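Local atomic coordinates of NANS (YJHS), A 9-O-acetyl N-acetylneuraminic acid esterase (Escherichia coli O157:H7 EDL933, PDB entry 3PT5), a protein that probably hydrolyses the 9-O-acetyl group of 9-O-acetyl-N-acetylneuraminic acid, as an SGNH-family esterase required for growth on this host sialic acid. Residues N256-I261 / I265-F270; F193-S198 / E244-A249; S169-A174 / E212-D217. One frame throughout, in Å; residues are numbered along the deposited sequence.

Contact 1: N256-I261 / I265-F270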
loop_
_atom_site.group_PDB
_atom_site.type_symbol
_atom_site.label_atom_id
_atom_site.label_comp_id
_atom_site.label_asym_id
_atom_site.label_seq_id
_atom_site.Cartn_x
_atom_site.Cartn_y
_atom_site.Cartn_z
ATOM N N ASN A 256 -18.986 -1.370 4.394
ATOM C CA ASN A 256 -18.793 -0.161 5.160
ATOM C C ASN A 256 -17.868 0.853 4.467
ATOM O O ASN A 256 -17.862 2.037 4.793
ATOM C CB ASN A 256 -18.290 -0.486 6.557
ATOM C CG ASN A 256 -18.213 0.740 7.431
ATOM O OD1 ASN A 256 -19.227 1.434 7.652
ATOM N ND2 ASN A 256 -17.022 1.011 7.963
ATOM N N TYR A 257 -17.068 0.380 3.524
ATOM C CA TYR A 257 -16.224 1.281 2.725
ATOM C C TYR A 257 -17.033 1.975 1.629
ATOM O O TYR A 257 -16.581 2.970 1.072
ATOM C CB TYR A 257 -15.089 0.506 2.073
ATOM C CG TYR A 257 -14.074 -0.061 3.049
ATOM C CD1 TYR A 257 -13.620 0.679 4.148
ATOM C CD2 TYR A 257 -13.540 -1.329 2.855
ATOM C CE1 TYR A 257 -12.679 0.139 5.052
ATOM C CE2 TYR A 257 -12.599 -1.867 3.732
ATOM C CZ TYR A 257 -12.162 -1.144 4.819
ATOM O OH TYR A 257 -11.235 -1.709 5.684
ATOM N N GLN A 258 -18.209 1.423 1.330
ATOM C CA GLN A 258 -19.088 1.891 0.252
ATOM C C GLN A 258 -20.274 2.692 0.784
ATOM O O GLN A 258 -20.873 3.498 0.063
ATOM C CB GLN A 258 -19.642 0.684 -0.516
ATOM C CG GLN A 258 -18.596 -0.164 -1.182
ATOM C CD GLN A 258 -19.100 -1.542 -1.606
ATOM O OE1 GLN A 258 -20.006 -1.658 -2.430
ATOM N NE2 GLN A 258 -18.473 -2.594 -1.068
ATOM N N ASN A 259 -20.648 2.434 2.033
ATOM C CA ASN A 259 -21.787 3.096 2.660
ATOM C C ASN A 259 -21.402 3.735 3.984
ATOM O O ASN A 259 -22.183 3.738 4.939
ATOM C CB ASN A 259 -22.924 2.089 2.877
ATOM C CG ASN A 259 -23.427 1.503 1.585
ATOM O OD1 ASN A 259 -23.852 2.224 0.684
ATOM N ND2 ASN A 259 -23.361 0.173 1.475
ATOM N N ASN A 260 -20.217 4.326 4.030
ATOM C CA ASN A 260 -19.714 4.880 5.273
ATOM C C ASN A 260 -20.464 6.147 5.723
ATOM O O ASN A 260 -20.892 6.945 4.887
ATOM C CB ASN A 260 -18.224 5.166 5.130
ATOM C CG ASN A 260 -17.513 5.104 6.441
ATOM O OD1 ASN A 260 -17.530 6.057 7.203
ATOM N ND2 ASN A 260 -16.922 3.963 6.739
ATOM N N ILE A 261 -20.588 6.332 7.038
ATOM C CA ILE A 261 -21.206 7.542 7.593
ATOM C C ILE A 261 -20.270 8.746 7.518
ATOM O O ILE A 261 -20.717 9.889 7.506
ATOM C CB ILE A 261 -21.724 7.348 9.046
ATOM C CG1 ILE A 261 -20.615 6.863 9.978
ATOM C CG2 ILE A 261 -22.898 6.377 9.060
ATOM C CD1 ILE A 261 -19.989 7.941 10.843
ATOM N N ILE A 265 -15.017 8.873 2.011
ATOM C CA ILE A 265 -14.547 7.508 2.041
ATOM C C ILE A 265 -14.907 6.973 0.669
ATOM O O ILE A 265 -16.097 6.839 0.342
ATOM C CB ILE A 265 -15.194 6.680 3.191
ATOM C CG1 ILE A 265 -14.999 7.370 4.558
ATOM C CG2 ILE A 265 -14.680 5.208 3.175
ATOM C CD1 ILE A 265 -13.555 7.445 5.091
ATOM N N ILE A 266 -13.882 6.685 -0.141
ATOM C CA ILE A 266 -14.116 6.370 -1.545
ATOM C C ILE A 266 -13.711 4.924 -1.827
ATOM O O ILE A 266 -12.538 4.575 -1.716
ATOM C CB ILE A 266 -13.375 7.354 -2.466
ATOM C CG1 ILE A 266 -13.839 8.793 -2.206
ATOM C CG2 ILE A 266 -13.601 7.037 -3.949
ATOM C CD1 ILE A 266 -12.847 9.573 -1.434
ATOM N N PHE A 267 -14.702 4.105 -2.176
ATOM C CA PHE A 267 -14.473 2.699 -2.479
ATOM C C PHE A 267 -13.883 2.527 -3.869
ATOM O O PHE A 267 -14.421 3.026 -4.880
ATOM C CB PHE A 267 -15.767 1.898 -2.363
ATOM C CG PHE A 267 -15.585 0.429 -2.559
ATOM C CD1 PHE A 267 -14.793 -0.332 -1.688
ATOM C CD2 PHE A 267 -16.253 -0.215 -3.590
ATOM C CE1 PHE A 267 -14.665 -1.729 -1.892
ATOM C CE2 PHE A 267 -16.112 -1.586 -3.794
ATOM C CZ PHE A 267 -15.348 -2.334 -2.942
ATOM N N VAL A 268 -12.757 1.824 -3.925
ATOM C CA VAL A 268 -12.076 1.581 -5.179
ATOM C C VAL A 268 -12.132 0.090 -5.497
ATOM O O VAL A 268 -11.567 -0.699 -4.764
ATOM C CB VAL A 268 -10.580 2.068 -5.126
ATOM C CG1 VAL A 268 -9.904 1.769 -6.437
ATOM C CG2 VAL A 268 -10.498 3.542 -4.814
ATOM N N ASP A 269 -12.792 -0.305 -6.589
ATOM C CA ASP A 269 -12.799 -1.713 -6.944
ATOM C C ASP A 269 -12.158 -2.032 -8.286
ATOM O O ASP A 269 -11.807 -1.118 -9.037
ATOM C CB ASP A 269 -14.202 -2.316 -6.772
ATOM C CG ASP A 269 -15.203 -1.785 -7.755
ATOM O OD1 ASP A 269 -14.888 -0.888 -8.564
ATOM O OD2 ASP A 269 -16.352 -2.303 -7.723
ATOM N N PHE A 270 -11.959 -3.322 -8.582
ATOM C CA PHE A 270 -11.101 -3.702 -9.713
ATOM C C PHE A 270 -11.745 -4.664 -10.682
ATOM O O PHE A 270 -11.267 -4.841 -11.811
ATOM C CB PHE A 270 -9.820 -4.365 -9.171
ATOM C CG PHE A 270 -9.235 -3.646 -7.972
ATOM C CD1 PHE A 270 -8.789 -2.346 -8.097
ATOM C CD2 PHE A 270 -9.165 -4.279 -6.701
ATOM C CE1 PHE A 270 -8.267 -1.653 -7.008
ATOM C CE2 PHE A 270 -8.645 -3.572 -5.582
ATOM C CZ PHE A 270 -8.189 -2.259 -5.748
#
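Gln258 and Phe267 face each other with their CA atoms 5.4 Å apart, where the loop 256-261 passes along the strand 265-268 with no hydrogen bond between the two segments. The contact rests on side-chain packing, with Tyr257 O also in van der Waals contact. The Gln258 amide and the Phe267 ring stack, running side by side in the same direction with their planes 15° apart. Gln258 CG sits over one face, 3.6 Å from the ring centroid and 24° off the ring normal, a CH-pi contact displaced toward the rim. Farther out, Gln258 NE2 is 3.7 Å from Phe267 CZ, and the same amide nitrogen is bonded to the carbonyl of Tyr254, which fixes how the amide is turned. Phe267 reaches this position because its CG is anti to the backbone N (chi1 -176°). Tyr257 meets the ring obliquely through its CB, 3.9 Å from Phe267 CD1; its own ring leads off the other way, and its hydroxyl is bonded to Gln190 and Trp188.

Nearer the turn, Ile265 CG2 lies 3.6 Å from Tyr257 O, while Ile265 CG1 is 3.9 Å from Asn260 CG. The Asn260 side chain is held from both ends of its amide: ND2 donates to Asn256 O at 2.9 Å and also bonds Asn208 of helix 203-218, whereas OD1 accepts from Leu262 N. Ile265 thus packs on the CB and the amide of an Asn260 whose rotation is set by these bonds.

With Ile266 and Val268 bonded to strand 233-236 and the loop beyond it, the strand is the outermost one of the parallel run, and the connection from helix 247-253 folds back over it, the closing part of a beta-alpha-beta crossover in this SGNH hydrolase fold.

Contact 2: F193-S198 / E244-A249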
loop_
_atom_site.group_PDB
_atom_site.type_symbol
_atom_site.label_atom_id
_atom_site.label_comp_id
_atom_site.label_asym_id
_atom_site.label_seq_id
_atom_site.Cartn_x
_atom_site.Cartn_y
_atom_site.Cartn_z
ATOM N N PHE A 193 -8.069 -10.117 7.144
ATOM C CA PHE A 193 -7.973 -10.971 8.361
ATOM C C PHE A 193 -9.183 -10.799 9.256
ATOM O O PHE A 193 -9.630 -11.756 9.913
ATOM C CB PHE A 193 -6.674 -10.732 9.126
ATOM C CG PHE A 193 -5.536 -11.577 8.639
ATOM C CD1 PHE A 193 -5.460 -11.970 7.302
ATOM C CD2 PHE A 193 -4.540 -11.991 9.515
ATOM C CE1 PHE A 193 -4.420 -12.752 6.853
ATOM C CE2 PHE A 193 -3.499 -12.788 9.065
ATOM C CZ PHE A 193 -3.436 -13.170 7.750
ATOM N N ASP A 194 -9.730 -9.600 9.272
ATOM C CA ASP A 194 -10.950 -9.354 10.067
ATOM C C ASP A 194 -12.168 -10.130 9.543
ATOM O O ASP A 194 -13.079 -10.433 10.313
ATOM C CB ASP A 194 -11.243 -7.857 10.196
ATOM C CG ASP A 194 -10.276 -7.157 11.146
ATOM O OD1 ASP A 194 -10.147 -7.599 12.318
ATOM O OD2 ASP A 194 -9.650 -6.160 10.745
ATOM N N LEU A 195 -12.173 -10.473 8.260
ATOM C CA LEU A 195 -13.241 -11.294 7.691
ATOM C C LEU A 195 -13.356 -12.651 8.356
ATOM O O LEU A 195 -14.416 -13.275 8.334
ATOM C CB LEU A 195 -13.009 -11.552 6.211
ATOM C CG LEU A 195 -12.987 -10.375 5.257
ATOM C CD1 LEU A 195 -12.503 -10.858 3.883
ATOM C CD2 LEU A 195 -14.358 -9.785 5.156
ATOM N N MET A 196 -12.245 -13.133 8.905
ATOM C CA MET A 196 -12.158 -14.487 9.439
ATOM C C MET A 196 -12.573 -14.611 10.887
ATOM O O MET A 196 -12.822 -15.721 11.352
ATOM C CB MET A 196 -10.721 -15.003 9.302
ATOM C CG MET A 196 -10.303 -15.161 7.871
ATOM S SD MET A 196 -8.736 -16.026 7.757
ATOM C CE MET A 196 -7.603 -14.706 7.951
ATOM N N THR A 197 -12.576 -13.487 11.618
ATOM C CA THR A 197 -12.736 -13.567 13.079
ATOM C C THR A 197 -14.216 -13.580 13.459
ATOM O O THR A 197 -15.080 -13.138 12.688
ATOM C CB THR A 197 -11.982 -12.448 13.876
ATOM O OG1 THR A 197 -12.704 -11.219 13.775
ATOM C CG2 THR A 197 -10.562 -12.235 13.374
ATOM N N SER A 198 -14.501 -14.093 14.648
ATOM C CA SER A 198 -15.889 -14.141 15.121
ATOM C C SER A 198 -16.365 -12.714 15.426
ATOM O O SER A 198 -17.573 -12.443 15.458
ATOM C CB SER A 198 -16.023 -15.047 16.353
ATOM O OG SER A 198 -15.341 -14.491 17.457
ATOM N N GLU A 244 -15.377 -14.709 -1.932
ATOM C CA GLU A 244 -16.169 -15.944 -2.115
ATOM C C GLU A 244 -16.260 -16.750 -0.838
ATOM O O GLU A 244 -17.247 -17.441 -0.609
ATOM C CB GLU A 244 -15.563 -16.846 -3.193
ATOM C CG GLU A 244 -15.658 -16.282 -4.603
ATOM C CD GLU A 244 -15.327 -17.323 -5.683
ATOM O OE1 GLU A 244 -15.169 -18.517 -5.350
ATOM O OE2 GLU A 244 -15.205 -16.954 -6.867
ATOM N N ASN A 245 -15.230 -16.665 -0.009
ATOM C CA ASN A 245 -15.113 -17.542 1.157
ATOM C C ASN A 245 -15.681 -16.945 2.451
ATOM O O ASN A 245 -15.970 -17.676 3.409
ATOM C CB ASN A 245 -13.656 -17.984 1.338
ATOM C CG ASN A 245 -13.284 -19.148 0.424
ATOM O OD1 ASN A 245 -13.562 -20.313 0.735
ATOM N ND2 ASN A 245 -12.660 -18.842 -0.716
ATOM N N PHE A 246 -15.841 -15.622 2.471
ATOM C CA PHE A 246 -16.333 -14.910 3.648
ATOM C C PHE A 246 -17.366 -13.852 3.184
ATOM O O PHE A 246 -17.209 -12.678 3.465
ATOM C CB PHE A 246 -15.163 -14.273 4.440
ATOM C CG PHE A 246 -14.037 -15.223 4.711
ATOM C CD1 PHE A 246 -14.079 -16.097 5.806
ATOM C CD2 PHE A 246 -12.967 -15.323 3.825
ATOM C CE1 PHE A 246 -13.048 -17.008 6.048
ATOM C CE2 PHE A 246 -11.928 -16.235 4.054
ATOM C CZ PHE A 246 -11.973 -17.086 5.161
ATOM N N PRO A 247 -18.445 -14.292 2.492
ATOM C CA PRO A 247 -19.381 -13.333 1.901
ATOM C C PRO A 247 -20.135 -12.460 2.928
ATOM O O PRO A 247 -20.341 -11.248 2.712
ATOM C CB PRO A 247 -20.351 -14.233 1.104
ATOM C CG PRO A 247 -20.298 -15.549 1.789
ATOM C CD PRO A 247 -18.876 -15.691 2.303
ATOM N N HIS A 248 -20.543 -13.060 4.042
ATOM C CA HIS A 248 -21.258 -12.326 5.084
ATOM C C HIS A 248 -20.374 -11.278 5.738
ATOM O O HIS A 248 -20.763 -10.114 5.886
ATOM C CB HIS A 248 -21.809 -13.279 6.142
ATOM C CG HIS A 248 -22.847 -12.656 7.016
ATOM N ND1 HIS A 248 -22.582 -12.216 8.298
ATOM C CD2 HIS A 248 -24.153 -12.382 6.786
ATOM C CE1 HIS A 248 -23.680 -11.694 8.816
ATOM N NE2 HIS A 248 -24.646 -11.784 7.920
ATOM N N ALA A 249 -19.152 -11.678 6.083
ATOM C CA ALA A 249 -18.207 -10.741 6.654
ATOM C C ALA A 249 -17.771 -9.698 5.613
ATOM O O ALA A 249 -17.573 -8.555 5.945
ATOM C CB ALA A 249 -17.012 -11.478 7.218
#
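Leu195 and Met196 press against Phe246 and Ala249, joining the loop after strand 182-189 to the break between helices 240-245 and 247-253. The closest CA pair is Leu195 with Ala249, at 5.1 Å, and no hydrogen bond crosses. Phe246 can be traced outward from its backbone. Its CB lies 3.9 Å from Leu195 CB, and CG is only slightly farther from that same methylene. The next atom on this side, Phe246 CD1, comes to 3.8 Å from Leu195 O, which approaches the ring obliquely. At the far end, Phe246 CZ is 3.7 Å from Met196 CG.

That methylene is over a face of the ring, 29° off the normal, so it makes a CH-pi contact. Met196 SD adds a Met-aromatic contact, 5.1 Å from the Phe246 ring centroid and 43° off its normal, hence oblique. The Met196 chain bends at its third torsion (chi3 -85°), carrying its methyl back to a face of the Phe193 ring instead of onward along Phe246.

Ala249 fills the other part of the interface. Its CB meets Leu195 O at 3.3 Å, and Leu195 CD2 lies 3.8 Å from that CB. The Leu195 branch also comes close to the Ala249 carbonyl group, with Tyr250, Ile253 and Trp242 packing around the same leucine.

Phe246 is both the first residue to leave the earlier helix and the N-cap position of the next. Its backbone leaves the helical path, and Pro247 follows as the first helical residue. The geometry is that of a one-residue break between two consecutive helices, in the chain leading from strand 233-236 to strand 265-268, whose aromatic side chain packs on a neighbouring loop.

Contact 3: S169-A174 / E212-D217; sequences SRTRAA and EAFRRD
Helices 162-176 and 203-218 lie next to each other against the central sheet, and this contact joins them through Thr171 with Phe214 and Arg172 with Asp217. Their backbones stay well apart: Arg172 and Asp217 have CA atoms 8.8 Å from each other, so side chains, above all the arginine and the phenylalanine, span the gap.

The polar link is made by Arg172. Its chain is extended from CG to NE, which carries the guanidinium across to the backbone carbonyl of Asp217. Arg172 NH2 donates to Asp217 O at 2.7 Å with an N-H...O angle of 134°. At the acceptor, the donor is in the carbonyl plane on a lone pair, with a C=O...N angle of 123°; relative to the guanidinium, the oxygen is tilted 27° out of plane. Arg172 NE makes a second, weak bond to the same oxygen at 3.2 Å, so one carbonyl receives two N-H groups. The carboxylate is a lesser partner: Asp217 OD1 is 4.2 Å from Arg172 NH2, beyond a salt bridge, although the opposite charges probably attract. Asp217 OD2 is instead bonded to the hydroxyl of Tyr164.

Closer to the sheet, a threonine meets an aromatic ring. Thr171 CG2 comes obliquely to Phe214 CZ at 4.0 Å, while Thr171 OG1 stands at the ring edge, in plane, 4.0 Å from Phe214 CE1. That hydroxyl is bonded to Leu167 O and to Thr25. Phe214 also packs on Phe183 and Val186 of strand 182-189 and meets Trp233 edge-to-face.

Two neighbouring helices with a buried aromatic on the sheet side and an arginine-to-carbonyl link farther from it make up this side layer of the alpha/beta/alpha sandwich characteristic of SGNH hydrolases.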
loop_
_atom_site.group_PDB
_atom_site.type_symbol
_atom_site.label_atom_id
_atom_site.label_comp_id
_atom_site.label_asym_id
_atom_site.label_seq_id
_atom_site.Cartn_x
_atom_site.Cartn_y
_atom_site.Cartn_z
ATOM N N SER A 169 2.241 9.487 12.550
ATOM C CA SER A 169 3.562 10.068 12.706
ATOM C C SER A 169 4.300 10.224 11.382
ATOM O O SER A 169 4.905 11.286 11.132
ATOM C CB SER A 169 4.371 9.273 13.737
ATOM O OG SER A 169 5.670 8.988 13.248
ATOM N N ARG A 170 4.214 9.214 10.511
ATOM C CA ARG A 170 4.856 9.284 9.199
ATOM C C ARG A 170 4.148 10.247 8.241
ATOM O O ARG A 170 4.802 10.926 7.475
ATOM C CB ARG A 170 4.966 7.894 8.571
ATOM C CG ARG A 170 6.097 7.134 9.147
ATOM C CD ARG A 170 6.017 5.683 8.862
ATOM N NE ARG A 170 6.287 5.242 7.497
ATOM C CZ ARG A 170 7.475 5.191 6.910
ATOM N NH1 ARG A 170 8.564 5.744 7.464
ATOM N NH2 ARG A 170 7.565 4.636 5.726
ATOM N N THR A 171 2.819 10.287 8.285
ATOM C CA THR A 171 2.077 11.238 7.453
ATOM C C THR A 171 2.412 12.673 7.853
ATOM O O THR A 171 2.657 13.533 6.983
ATOM C CB THR A 171 0.563 10.982 7.524
ATOM O OG1 THR A 171 0.306 9.674 7.013
ATOM C CG2 THR A 171 -0.226 12.004 6.678
ATOM N N ARG A 172 2.455 12.917 9.164
ATOM C CA ARG A 172 2.800 14.252 9.666
ATOM C C ARG A 172 4.207 14.612 9.237
ATOM O O ARG A 172 4.432 15.725 8.794
ATOM C CB ARG A 172 2.754 14.280 11.183
ATOM C CG ARG A 172 1.410 14.478 11.781
ATOM C CD ARG A 172 1.557 14.365 13.295
ATOM N NE ARG A 172 0.357 14.800 13.998
ATOM C CZ ARG A 172 -0.031 14.345 15.187
ATOM N NH1 ARG A 172 0.684 13.422 15.827
ATOM N NH2 ARG A 172 -1.143 14.826 15.738
ATOM N N ALA A 173 5.143 13.664 9.349
ATOM C CA ALA A 173 6.550 13.892 9.023
ATOM C C ALA A 173 6.682 14.291 7.570
ATOM O O ALA A 173 7.499 15.144 7.218
ATOM C CB ALA A 173 7.399 12.638 9.301
ATOM N N ALA A 174 5.871 13.659 6.720
ATOM C CA ALA A 174 5.926 13.948 5.298
ATOM C C ALA A 174 5.483 15.382 5.007
ATOM O O ALA A 174 6.055 16.048 4.130
ATOM C CB ALA A 174 5.071 12.948 4.524
ATOM N N GLU A 212 -11.601 8.864 12.089
ATOM C CA GLU A 212 -11.859 10.126 12.802
ATOM C C GLU A 212 -10.650 10.585 13.640
ATOM O O GLU A 212 -10.365 11.788 13.712
ATOM C CB GLU A 212 -13.094 10.053 13.707
ATOM C CG GLU A 212 -14.399 9.609 13.073
ATOM C CD GLU A 212 -15.470 9.290 14.111
ATOM O OE1 GLU A 212 -15.264 8.393 14.968
ATOM O OE2 GLU A 212 -16.552 9.918 14.061
ATOM N N ALA A 213 -9.944 9.643 14.259
ATOM C CA ALA A 213 -8.748 9.980 15.045
ATOM C C ALA A 213 -7.648 10.542 14.147
ATOM O O ALA A 213 -6.994 11.533 14.478
ATOM C CB ALA A 213 -8.241 8.762 15.833
ATOM N N PHE A 214 -7.452 9.904 12.997
ATOM C CA PHE A 214 -6.491 10.353 12.006
ATOM C C PHE A 214 -6.778 11.818 11.608
ATOM O O PHE A 214 -5.871 12.657 11.555
ATOM C CB PHE A 214 -6.539 9.410 10.781
ATOM C CG PHE A 214 -5.545 9.759 9.686
ATOM C CD1 PHE A 214 -4.241 9.277 9.731
ATOM C CD2 PHE A 214 -5.940 10.528 8.572
ATOM C CE1 PHE A 214 -3.312 9.569 8.710
ATOM C CE2 PHE A 214 -5.029 10.834 7.543
ATOM C CZ PHE A 214 -3.708 10.351 7.598
ATOM N N ARG A 215 -8.038 12.110 11.325
ATOM C CA ARG A 215 -8.450 13.445 10.879
ATOM C C ARG A 215 -8.269 14.500 11.973
ATOM O O ARG A 215 -7.796 15.602 11.681
ATOM C CB ARG A 215 -9.877 13.406 10.333
ATOM C CG ARG A 215 -9.940 12.631 9.028
ATOM C CD ARG A 215 -11.359 12.420 8.506
ATOM N NE ARG A 215 -11.293 11.875 7.150
ATOM C CZ ARG A 215 -12.326 11.483 6.393
ATOM N NH1 ARG A 215 -13.588 11.560 6.812
ATOM N NH2 ARG A 215 -12.074 11.006 5.168
ATOM N N ARG A 216 -8.582 14.138 13.221
ATOM C CA ARG A 216 -8.333 15.022 14.358
ATOM C C ARG A 216 -6.834 15.305 14.449
ATOM O O ARG A 216 -6.421 16.467 14.531
ATOM C CB ARG A 216 -8.852 14.422 15.678
ATOM C CG ARG A 216 -10.386 14.384 15.786
ATOM C CD ARG A 216 -10.868 14.061 17.202
ATOM N NE ARG A 216 -10.538 12.692 17.611
ATOM C CZ ARG A 216 -11.310 11.625 17.402
ATOM N NH1 ARG A 216 -12.480 11.745 16.788
ATOM N NH2 ARG A 216 -10.909 10.434 17.822
ATOM N N ASP A 217 -6.020 14.248 14.358
ATOM C CA ASP A 217 -4.571 14.355 14.527
ATOM C C ASP A 217 -3.816 15.094 13.405
ATOM O O ASP A 217 -2.688 15.561 13.620
ATOM C CB ASP A 217 -3.951 12.964 14.758
ATOM C CG ASP A 217 -4.291 12.382 16.128
ATOM O OD1 ASP A 217 -4.748 13.129 17.014
ATOM O OD2 ASP A 217 -4.103 11.169 16.329
#

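In the fold
Contact 3 links helices 162-176 and 203-218, which flank strand 182-189 in the chain. The loop between that strand and helix 203-218 supplies the first half of contact 2, so contacts 2 and 3 alternate along the sequence, though their centres are about 29 Å apart. Contact 1 comes last in the chain, after helix 247-253 and on the edge strand 265-268. Its centre is about 17 Å from that of contact 2, without touching it, and about 21 Å from that of contact 3, which it meets where Ile265 CD1 lies 3.9 Å from Arg215 NH2. Helix 203-218 supplies half of contact 3 and also packs against contact 1, and both lie around the one central sheet.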